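PDB 6I60: alpha-rhamnosidase from Dictyoglomus thermophilum, which probably hydrolyses terminal non-reducing alpha-L-rhamnose residues from alpha-L-rhamnosides. Local coordinates for residues C110-W115 against T134-L139; G775-A780 against E850-G855; A176-K181 against G246-N251. One frame throughout, in Å; residues are numbered along the deposited sequence.

Contact 1 of 3, residues C110-W115 against T134-L139; sequences CKVYFW and TFETGL
Strands 112-115 and 134-137 run antiparallel, their axes inclined at 154°, with Y113 and F135 as the hydrogen-bonded pair between the non-hydrogen-bonded pairs V112-E136 and F114-T134. Y113 N donates to F135 O at 3.0 Å, and the return bond from F135 N to Y113 O is 3.2 Å long. Further along, T137 N reaches K111 O at 3.1 Å, and beyond the strand C110 N still donates to G138 O at 2.9 Å. Aromatic side chains fill one face of this pair. With CG held between the backbone N and the carbonyl carbon (chi1 62°), the F135 ring swings across to the neighbouring strand and lies under Y113, whose CB sits over its face, 3.8 Å from the ring centroid, in a CH-pi contact. The two rings are nearly parallel but slid apart, centroids 5.3 Å from each other. F135 turns an edge toward the five-membered ring of W115 in an offset edge-to-face pair, planes at 70°. From W115 NE1 a hydrogen bond of 2.7 Å leads to a water oxygen, which returns a weak one to T134 O. On the other face V112 CG2 rests against the E136 carboxylate, which forms salt bridges with R191 and R193. On this strand pair of the immunoglobulin-like N-terminal domain, Y113, W115 and F135 thus form an aromatic cluster, while the face of V112 and F114 carries a buried glutamate whose charge two arginines probably stabilise.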
loop_
_atom_site.group_PDB
_atom_site.type_symbol
_atom_site.label_atom_id
_atom_site.label_comp_id
_atom_site.label_asym_id
_atom_site.label_seq_id
_atom_site.Cartn_x
_atom_site.Cartn_y
_atom_site.Cartn_z
ATOM N N CYS A 110 27.492 -6.365 -2.583
ATOM C CA CYS A 110 28.137 -5.382 -1.713
ATOM C C CYS A 110 28.867 -4.285 -2.484
ATOM O O CYS A 110 29.666 -3.548 -1.902
ATOM C CB CYS A 110 29.100 -6.059 -0.731
ATOM S SG CYS A 110 28.356 -7.410 0.205
ATOM N N LYS A 111 28.607 -4.147 -3.779
ATOM C CA LYS A 111 29.246 -3.121 -4.589
ATOM C C LYS A 111 28.313 -1.928 -4.756
ATOM O O LYS A 111 27.097 -2.089 -4.886
ATOM C CB LYS A 111 29.647 -3.672 -5.959
ATOM C CG LYS A 111 30.882 -4.564 -5.930
ATOM C CD LYS A 111 31.905 -4.137 -6.972
ATOM C CE LYS A 111 32.752 -5.314 -7.436
ATOM N NZ LYS A 111 33.004 -6.290 -6.339
ATOM N N VAL A 112 28.892 -0.730 -4.742
ATOM C CA VAL A 112 28.158 0.511 -4.964
ATOM C C VAL A 112 28.372 0.939 -6.408
ATOM O O VAL A 112 29.511 0.977 -6.890
ATOM C CB VAL A 112 28.611 1.610 -3.984
ATOM C CG1 VAL A 112 28.313 2.998 -4.543
ATOM C CG2 VAL A 112 27.938 1.426 -2.635
ATOM N N TYR A 113 27.282 1.251 -7.103
ATOM C CA TYR A 113 27.338 1.683 -8.489
ATOM C C TYR A 113 26.841 3.118 -8.616
ATOM O O TYR A 113 26.158 3.646 -7.735
ATOM C CB TYR A 113 26.511 0.761 -9.393
ATOM C CG TYR A 113 26.951 -0.684 -9.353
ATOM C CD1 TYR A 113 26.453 -1.557 -8.392
ATOM C CD2 TYR A 113 27.864 -1.175 -10.274
ATOM C CE1 TYR A 113 26.856 -2.879 -8.350
ATOM C CE2 TYR A 113 28.272 -2.495 -10.241
ATOM C CZ TYR A 113 27.766 -3.343 -9.278
ATOM O OH TYR A 113 28.173 -4.658 -9.249
ATOM N N PHE A 114 27.200 3.743 -9.735
ATOM C CA PHE A 114 26.821 5.113 -10.041
ATOM C C PHE A 114 26.180 5.146 -11.420
ATOM O O PHE A 114 26.517 4.340 -12.292
ATOM C CB PHE A 114 28.034 6.057 -9.999
ATOM C CG PHE A 114 28.882 5.905 -8.765
ATOM C CD1 PHE A 114 29.831 4.898 -8.675
ATOM C CD2 PHE A 114 28.735 6.774 -7.695
ATOM C CE1 PHE A 114 30.606 4.754 -7.542
ATOM C CE2 PHE A 114 29.512 6.636 -6.559
ATOM C CZ PHE A 114 30.449 5.626 -6.483
ATOM N N TRP A 115 25.251 6.081 -11.619
ATOM C CA TRP A 115 24.584 6.164 -12.911
ATOM C C TRP A 115 24.053 7.568 -13.152
ATOM O O TRP A 115 23.516 8.205 -12.242
ATOM C CB TRP A 115 23.449 5.135 -13.024
ATOM C CG TRP A 115 22.241 5.407 -12.168
ATOM C CD1 TRP A 115 22.182 5.401 -10.804
ATOM C CD2 TRP A 115 20.913 5.698 -12.626
ATOM N NE1 TRP A 115 20.900 5.679 -10.386
ATOM C CE2 TRP A 115 20.105 5.865 -11.485
ATOM C CE3 TRP A 115 20.332 5.839 -13.892
ATOM C CZ2 TRP A 115 18.746 6.166 -11.570
ATOM C CZ3 TRP A 115 18.983 6.137 -13.975
ATOM C CH2 TRP A 115 18.206 6.296 -12.821
ATOM N N THR A 134 23.170 6.843 -7.258
ATOM C CA THR A 134 23.865 5.718 -6.652
ATOM C C THR A 134 22.860 4.646 -6.260
ATOM O O THR A 134 21.777 4.958 -5.760
ATOM C CB THR A 134 24.665 6.177 -5.423
ATOM O OG1 THR A 134 25.873 6.820 -5.851
ATOM C CG2 THR A 134 25.013 5.007 -4.513
ATOM N N PHE A 135 23.216 3.387 -6.508
ATOM C CA PHE A 135 22.484 2.259 -5.947
ATOM C C PHE A 135 23.487 1.222 -5.467
ATOM O O PHE A 135 24.442 0.902 -6.182
ATOM C CB PHE A 135 21.504 1.651 -6.963
ATOM C CG PHE A 135 22.158 1.077 -8.190
ATOM C CD1 PHE A 135 22.488 1.891 -9.261
ATOM C CD2 PHE A 135 22.414 -0.282 -8.284
ATOM C CE1 PHE A 135 23.078 1.364 -10.393
ATOM C CE2 PHE A 135 23.004 -0.816 -9.414
ATOM C CZ PHE A 135 23.335 0.008 -10.470
ATOM N N GLU A 136 23.285 0.722 -4.252
ATOM C CA GLU A 136 24.179 -0.248 -3.635
ATOM C C GLU A 136 23.504 -1.611 -3.583
ATOM O O GLU A 136 22.344 -1.720 -3.172
ATOM C CB GLU A 136 24.580 0.189 -2.223
ATOM C CG GLU A 136 25.322 -0.883 -1.437
ATOM C CD GLU A 136 26.047 -0.329 -0.226
ATOM O OE1 GLU A 136 26.062 0.907 -0.050
ATOM O OE2 GLU A 136 26.599 -1.133 0.556
ATOM N N THR A 137 24.231 -2.643 -3.995
ATOM C CA THR A 137 23.711 -4.000 -3.939
ATOM C C THR A 137 23.899 -4.578 -2.544
ATOM O O THR A 137 24.891 -4.295 -1.865
ATOM C CB THR A 137 24.406 -4.884 -4.976
ATOM O OG1 THR A 137 25.825 -4.733 -4.863
ATOM C CG2 THR A 137 23.975 -4.495 -6.382
ATOM N N GLY A 138 22.956 -5.409 -2.140
ATOM C CA GLY A 138 22.995 -6.058 -0.858
ATOM C C GLY A 138 23.859 -7.287 -0.922
ATOM O O GLY A 138 24.909 -7.268 -1.520
ATOM N N LEU A 139 23.383 -8.394 -0.362
ATOM C CA LEU A 139 24.143 -9.636 -0.353
ATOM C C LEU A 139 23.996 -10.395 -1.624
ATOM O O LEU A 139 24.734 -11.313 -1.852
ATOM C CB LEU A 139 23.761 -10.525 0.800
ATOM C CG LEU A 139 24.507 -10.143 2.059
ATOM C CD1 LEU A 139 24.811 -11.358 2.882
ATOM C CD2 LEU A 139 25.794 -9.469 1.699
HETATM O O HOH W 1 20.083 5.071 -7.842
#

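Contact 2 of 3, residues G775-A780 against E850-G855; sequences GYDEVA and EPHPVG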
loop_
_atom_site.group_PDB
_atom_site.type_symbol
_atom_site.label_atom_id
_atom_site.label_comp_id
_atom_site.label_asym_id
_atom_site.label_seq_id
_atom_site.Cartn_x
_atom_site.Cartn_y
_atom_site.Cartn_z
ATOM N N GLY A 775 -23.693 8.646 -18.851
ATOM C CA GLY A 775 -24.262 9.979 -18.828
ATOM C C GLY A 775 -25.190 10.273 -17.673
ATOM O O GLY A 775 -26.075 11.126 -17.803
ATOM N N TYR A 776 -25.014 9.602 -16.539
ATOM C CA TYR A 776 -25.856 9.806 -15.363
ATOM C C TYR A 776 -24.999 10.112 -14.140
ATOM O O TYR A 776 -25.138 9.501 -13.078
ATOM C CB TYR A 776 -26.747 8.593 -15.115
ATOM C CG TYR A 776 -27.868 8.451 -16.119
ATOM C CD1 TYR A 776 -29.000 9.254 -16.044
ATOM C CD2 TYR A 776 -27.792 7.518 -17.147
ATOM C CE1 TYR A 776 -30.026 9.129 -16.961
ATOM C CE2 TYR A 776 -28.813 7.386 -18.069
ATOM C CZ TYR A 776 -29.928 8.194 -17.972
ATOM O OH TYR A 776 -30.949 8.067 -18.885
ATOM N N ASP A 777 -24.094 11.084 -14.281
ATOM C CA ASP A 777 -23.242 11.474 -13.164
ATOM C C ASP A 777 -24.015 12.199 -12.069
ATOM O O ASP A 777 -23.555 12.231 -10.923
ATOM C CB ASP A 777 -22.086 12.347 -13.659
ATOM C CG ASP A 777 -22.536 13.421 -14.639
ATOM O OD1 ASP A 777 -23.760 13.579 -14.838
ATOM O OD2 ASP A 777 -21.662 14.112 -15.209
ATOM N N GLU A 778 -25.176 12.778 -12.392
ATOM C CA GLU A 778 -25.976 13.444 -11.369
ATOM C C GLU A 778 -26.547 12.448 -10.370
ATOM O O GLU A 778 -26.673 12.768 -9.181
ATOM C CB GLU A 778 -27.102 14.249 -12.017
ATOM C CG GLU A 778 -26.625 15.350 -12.953
ATOM C CD GLU A 778 -26.042 16.540 -12.210
ATOM O OE1 GLU A 778 -26.283 16.658 -10.987
ATOM O OE2 GLU A 778 -25.341 17.355 -12.850
ATOM N N VAL A 779 -26.900 11.246 -10.829
ATOM C CA VAL A 779 -27.403 10.219 -9.922
ATOM C C VAL A 779 -26.301 9.754 -8.980
ATOM O O VAL A 779 -26.532 9.551 -7.782
ATOM C CB VAL A 779 -27.997 9.049 -10.728
ATOM C CG1 VAL A 779 -28.430 7.923 -9.801
ATOM C CG2 VAL A 779 -29.164 9.530 -11.582
ATOM N N ALA A 780 -25.084 9.587 -9.500
ATOM C CA ALA A 780 -23.976 9.144 -8.661
ATOM C C ALA A 780 -23.627 10.188 -7.607
ATOM O O ALA A 780 -23.323 9.842 -6.459
ATOM C CB ALA A 780 -22.759 8.823 -9.528
ATOM N N GLU A 850 -11.286 15.426 -17.916
ATOM C CA GLU A 850 -12.734 15.455 -18.127
ATOM C C GLU A 850 -13.432 15.737 -16.804
ATOM O O GLU A 850 -13.822 14.803 -16.084
ATOM C CB GLU A 850 -13.222 14.142 -18.734
ATOM C CG GLU A 850 -14.695 14.134 -19.090
ATOM C CD GLU A 850 -15.194 12.751 -19.445
ATOM O OE1 GLU A 850 -14.693 12.173 -20.433
ATOM O OE2 GLU A 850 -16.083 12.240 -18.733
ATOM N N PRO A 851 -13.623 17.004 -16.447
ATOM C CA PRO A 851 -14.308 17.324 -15.193
ATOM C C PRO A 851 -15.807 17.103 -15.296
ATOM O O PRO A 851 -16.402 17.167 -16.374
ATOM C CB PRO A 851 -13.984 18.807 -14.985
ATOM C CG PRO A 851 -13.801 19.336 -16.365
ATOM C CD PRO A 851 -13.210 18.213 -17.180
ATOM N N HIS A 852 -16.418 16.835 -14.144
ATOM C CA HIS A 852 -17.854 16.582 -14.045
ATOM C C HIS A 852 -18.437 17.496 -12.977
ATOM O O HIS A 852 -18.579 17.098 -11.813
ATOM C CB HIS A 852 -18.136 15.113 -13.729
ATOM C CG HIS A 852 -17.894 14.191 -14.884
ATOM N ND1 HIS A 852 -18.900 13.454 -15.471
ATOM C CD2 HIS A 852 -16.762 13.891 -15.563
ATOM C CE1 HIS A 852 -18.397 12.738 -16.460
ATOM N NE2 HIS A 852 -17.102 12.986 -16.539
ATOM N N PRO A 853 -18.788 18.731 -13.337
ATOM C CA PRO A 853 -19.386 19.640 -12.351
ATOM C C PRO A 853 -20.867 19.362 -12.150
ATOM O O PRO A 853 -21.717 19.927 -12.846
ATOM C CB PRO A 853 -19.146 21.027 -12.961
ATOM C CG PRO A 853 -18.976 20.790 -14.436
ATOM C CD PRO A 853 -18.710 19.328 -14.680
ATOM N N VAL A 854 -21.187 18.490 -11.199
ATOM C CA VAL A 854 -22.551 18.041 -10.977
ATOM C C VAL A 854 -23.068 18.632 -9.668
ATOM O O VAL A 854 -22.309 19.148 -8.847
ATOM C CB VAL A 854 -22.653 16.505 -10.966
ATOM C CG1 VAL A 854 -22.568 15.963 -12.380
ATOM C CG2 VAL A 854 -21.552 15.921 -10.104
ATOM N N GLY A 855 -24.385 18.547 -9.480
ATOM C CA GLY A 855 -24.995 19.007 -8.243
ATOM C C GLY A 855 -24.770 20.488 -8.018
ATOM O O GLY A 855 -24.891 21.310 -8.933
#
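A histidine-carboxylate hydrogen bond between H852 and D777 ties the first turn of helix 777-784, in the six-hairpin glycosidase domain, to the loop that follows strand 846-849 in the C-terminal domain. H852 ND1 donates to D777 OD2 at 2.9 Å, meeting the anti lone pair, with the oxygen tilted 17° from the imidazole plane. Carboxylate and ring stand almost perpendicular, at 88°. The chi1 of D777 (45°), which tucks CG between the backbone N and the carbonyl carbon, presents the carboxylate to the loop. On the far side of the ring H852 NE2 donates to E850 OE2, again on an anti lone pair; this bond is modelled shorter than is reliable at the resolution, so although two acids flank the ring and might favour a protonated imidazole, its charge is left open. Three residues further along the loop, G855 N donates to E778 OE1 at 3.1 Å, on the syn side of the carboxylate. Between these two polar links sits V854, its CG1 3.4 Å from D777 CG and also packed against the E778 carboxylate. Just ahead of the new helix, G775 closes helix 761-773 with a Schellman motif. H852 also touches T772 of that helix, while A780 packs on its F768 and L771 and V779 faces helix 738-750; the other flank of the loop, P851 and P853, lies against W875 of strand 869-877 and F882 of strand 882-888.

Contact 3 of 3, residues A176-K181 against G246-N251; sequences APMFRK and GVILGN
The F179 ring has V247 O at its edge, near the ring plane, while L249 CD1 approaches it obliquely, 3.5 Å from F179 CE1. Beside it the non-aromatic ring of P177 crosses L249 at about a right angle, P177 CG lying 3.7 Å from L249 CB. L249 therefore fits against both a phenyl and a pyrrolidine ring. An alanine in place of P177 would take away CG and CD and would probably leave the L249 side chain without its cover on that flank. Beneath these groups three backbone bonds hold the antiparallel ladder: F179 N donates to V247 O at 2.7 Å, V247 N to F179 O at 3.1 Å, and L249 N to P177 O at 2.8 Å. On the opposite face M178 and I248 run side by side, and I248 CD1 meets M178 CG at 3.7 Å. That methyl is carried there by an I248 CG1 set anti to the backbone N (chi1 173°), and it touches A176 CB as well. Strand 288-298 borders strand 171-184 on its other edge, and strand 201-206 does the same for 242-250; F179, V247 and L249 pack together on L265 of strand 264-273, while I248 and A176 meet I294.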
loop_
_atom_site.group_PDB
_atom_site.type_symbol
_atom_site.label_atom_id
_atom_site.label_comp_id
_atom_site.label_asym_id
_atom_site.label_seq_id
_atom_site.Cartn_x
_atom_site.Cartn_y
_atom_site.Cartn_z
ATOM N N ALA A 176 11.130 -12.116 24.643
ATOM C CA ALA A 176 11.946 -11.284 23.766
ATOM C C ALA A 176 13.421 -11.521 24.056
ATOM O O ALA A 176 13.973 -10.916 24.988
ATOM C CB ALA A 176 11.594 -9.804 23.943
ATOM N N PRO A 177 14.100 -12.379 23.302
ATOM C CA PRO A 177 15.522 -12.618 23.555
ATOM C C PRO A 177 16.394 -11.509 22.994
ATOM O O PRO A 177 16.096 -10.903 21.962
ATOM C CB PRO A 177 15.787 -13.944 22.833
ATOM C CG PRO A 177 14.807 -13.955 21.715
ATOM C CD PRO A 177 13.583 -13.211 22.199
ATOM N N MET A 178 17.490 -11.248 23.700
ATOM C CA MET A 178 18.500 -10.292 23.270
ATOM C C MET A 178 19.782 -11.037 22.928
ATOM O O MET A 178 20.124 -12.031 23.574
ATOM C CB MET A 178 18.772 -9.248 24.358
ATOM C CG MET A 178 17.517 -8.640 24.961
ATOM S SD MET A 178 17.839 -7.777 26.511
ATOM C CE MET A 178 17.224 -6.140 26.126
ATOM N N PHE A 179 20.488 -10.556 21.907
ATOM C CA PHE A 179 21.712 -11.190 21.437
ATOM C C PHE A 179 22.821 -10.154 21.372
ATOM O O PHE A 179 22.612 -9.046 20.866
ATOM C CB PHE A 179 21.506 -11.841 20.067
ATOM C CG PHE A 179 20.554 -13.002 20.089
ATOM C CD1 PHE A 179 19.197 -12.805 19.904
ATOM C CD2 PHE A 179 21.016 -14.289 20.303
ATOM C CE1 PHE A 179 18.319 -13.871 19.928
ATOM C CE2 PHE A 179 20.142 -15.358 20.329
ATOM C CZ PHE A 179 18.791 -15.149 20.140
ATOM N N ARG A 180 23.996 -10.519 21.878
ATOM C CA ARG A 180 25.124 -9.605 21.982
ATOM C C ARG A 180 26.392 -10.281 21.485
ATOM O O ARG A 180 26.624 -11.464 21.755
ATOM C CB ARG A 180 25.322 -9.136 23.428
ATOM C CG ARG A 180 26.557 -8.286 23.621
ATOM C CD ARG A 180 26.893 -8.080 25.088
ATOM N NE ARG A 180 27.328 -6.713 25.372
ATOM C CZ ARG A 180 28.413 -6.134 24.861
ATOM N NH1 ARG A 180 29.214 -6.795 24.032
ATOM N NH2 ARG A 180 28.707 -4.885 25.191
ATOM N N LYS A 181 27.209 -9.521 20.756
ATOM C CA LYS A 181 28.505 -9.986 20.286
ATOM C C LYS A 181 29.455 -8.798 20.248
ATOM O O LYS A 181 29.068 -7.700 19.842
ATOM C CB LYS A 181 28.401 -10.644 18.904
ATOM C CG LYS A 181 29.734 -10.848 18.196
ATOM C CD LYS A 181 30.344 -12.197 18.544
ATOM C CE LYS A 181 31.829 -12.236 18.219
ATOM N NZ LYS A 181 32.659 -11.780 19.370
ATOM N N GLY A 246 23.807 -4.991 19.300
ATOM C CA GLY A 246 22.656 -5.433 20.062
ATOM C C GLY A 246 21.438 -5.727 19.212
ATOM O O GLY A 246 21.021 -4.891 18.404
ATOM N N VAL A 247 20.864 -6.916 19.376
ATOM C CA VAL A 247 19.666 -7.324 18.649
ATOM C C VAL A 247 18.692 -7.942 19.642
ATOM O O VAL A 247 19.040 -8.902 20.340
ATOM C CB VAL A 247 19.977 -8.320 17.520
ATOM C CG1 VAL A 247 18.705 -8.660 16.760
ATOM C CG2 VAL A 247 21.032 -7.760 16.579
ATOM N N ILE A 248 17.480 -7.399 19.701
ATOM C CA ILE A 248 16.397 -7.950 20.508
ATOM C C ILE A 248 15.314 -8.449 19.561
ATOM O O ILE A 248 14.954 -7.756 18.602
ATOM C CB ILE A 248 15.845 -6.911 21.502
ATOM C CG1 ILE A 248 14.600 -7.450 22.208
ATOM C CG2 ILE A 248 15.549 -5.595 20.803
ATOM C CD1 ILE A 248 14.448 -6.957 23.626
ATOM N N LEU A 249 14.808 -9.651 19.819
ATOM C CA LEU A 249 13.881 -10.320 18.917
ATOM C C LEU A 249 12.452 -10.238 19.433
ATOM O O LEU A 249 12.198 -10.420 20.627
ATOM C CB LEU A 249 14.272 -11.787 18.731
ATOM C CG LEU A 249 15.520 -12.059 17.891
ATOM C CD1 LEU A 249 15.655 -13.545 17.630
ATOM C CD2 LEU A 249 15.476 -11.282 16.584
ATOM N N GLY A 250 11.521 -9.966 18.521
ATOM C CA GLY A 250 10.104 -10.002 18.827
ATOM C C GLY A 250 9.403 -11.113 18.071
ATOM O O GLY A 250 9.947 -11.639 17.095
ATOM N N ASN A 251 8.199 -11.486 18.508
ATOM C CA ASN A 251 7.482 -12.581 17.861
ATOM C C ASN A 251 6.888 -12.145 16.526
ATOM O O ASN A 251 7.267 -12.656 15.466
ATOM C CB ASN A 251 6.382 -13.112 18.785
ATOM C CG ASN A 251 6.891 -13.442 20.172
ATOM O OD1 ASN A 251 8.092 -13.394 20.439
ATOM N ND2 ASN A 251 5.974 -13.774 21.068
#

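How the contacts relate
Contacts 1 and 3 join neighbouring strands, whereas contact 2 joins two domains. Contacts 1 and 3 have centres about 29 Å apart and nearest atoms about 15 Å apart, and a single sheet mediates between them: strand 189-199 supplies the arginines that pair with E136, and its neighbour 264-273 supplies L265, on which F179 packs. Contact 2 is remote, its centre about 50 Å from that of contact 1 and about 57 Å from that of contact 3, across the centre of the chain from both. A bound 2-(2-ethoxyethoxy)ethanol touches Y656, E659 and L660, residues of none of the three; triethylene glycol, probably from the crystallisation liquor, lies near K111 and D777.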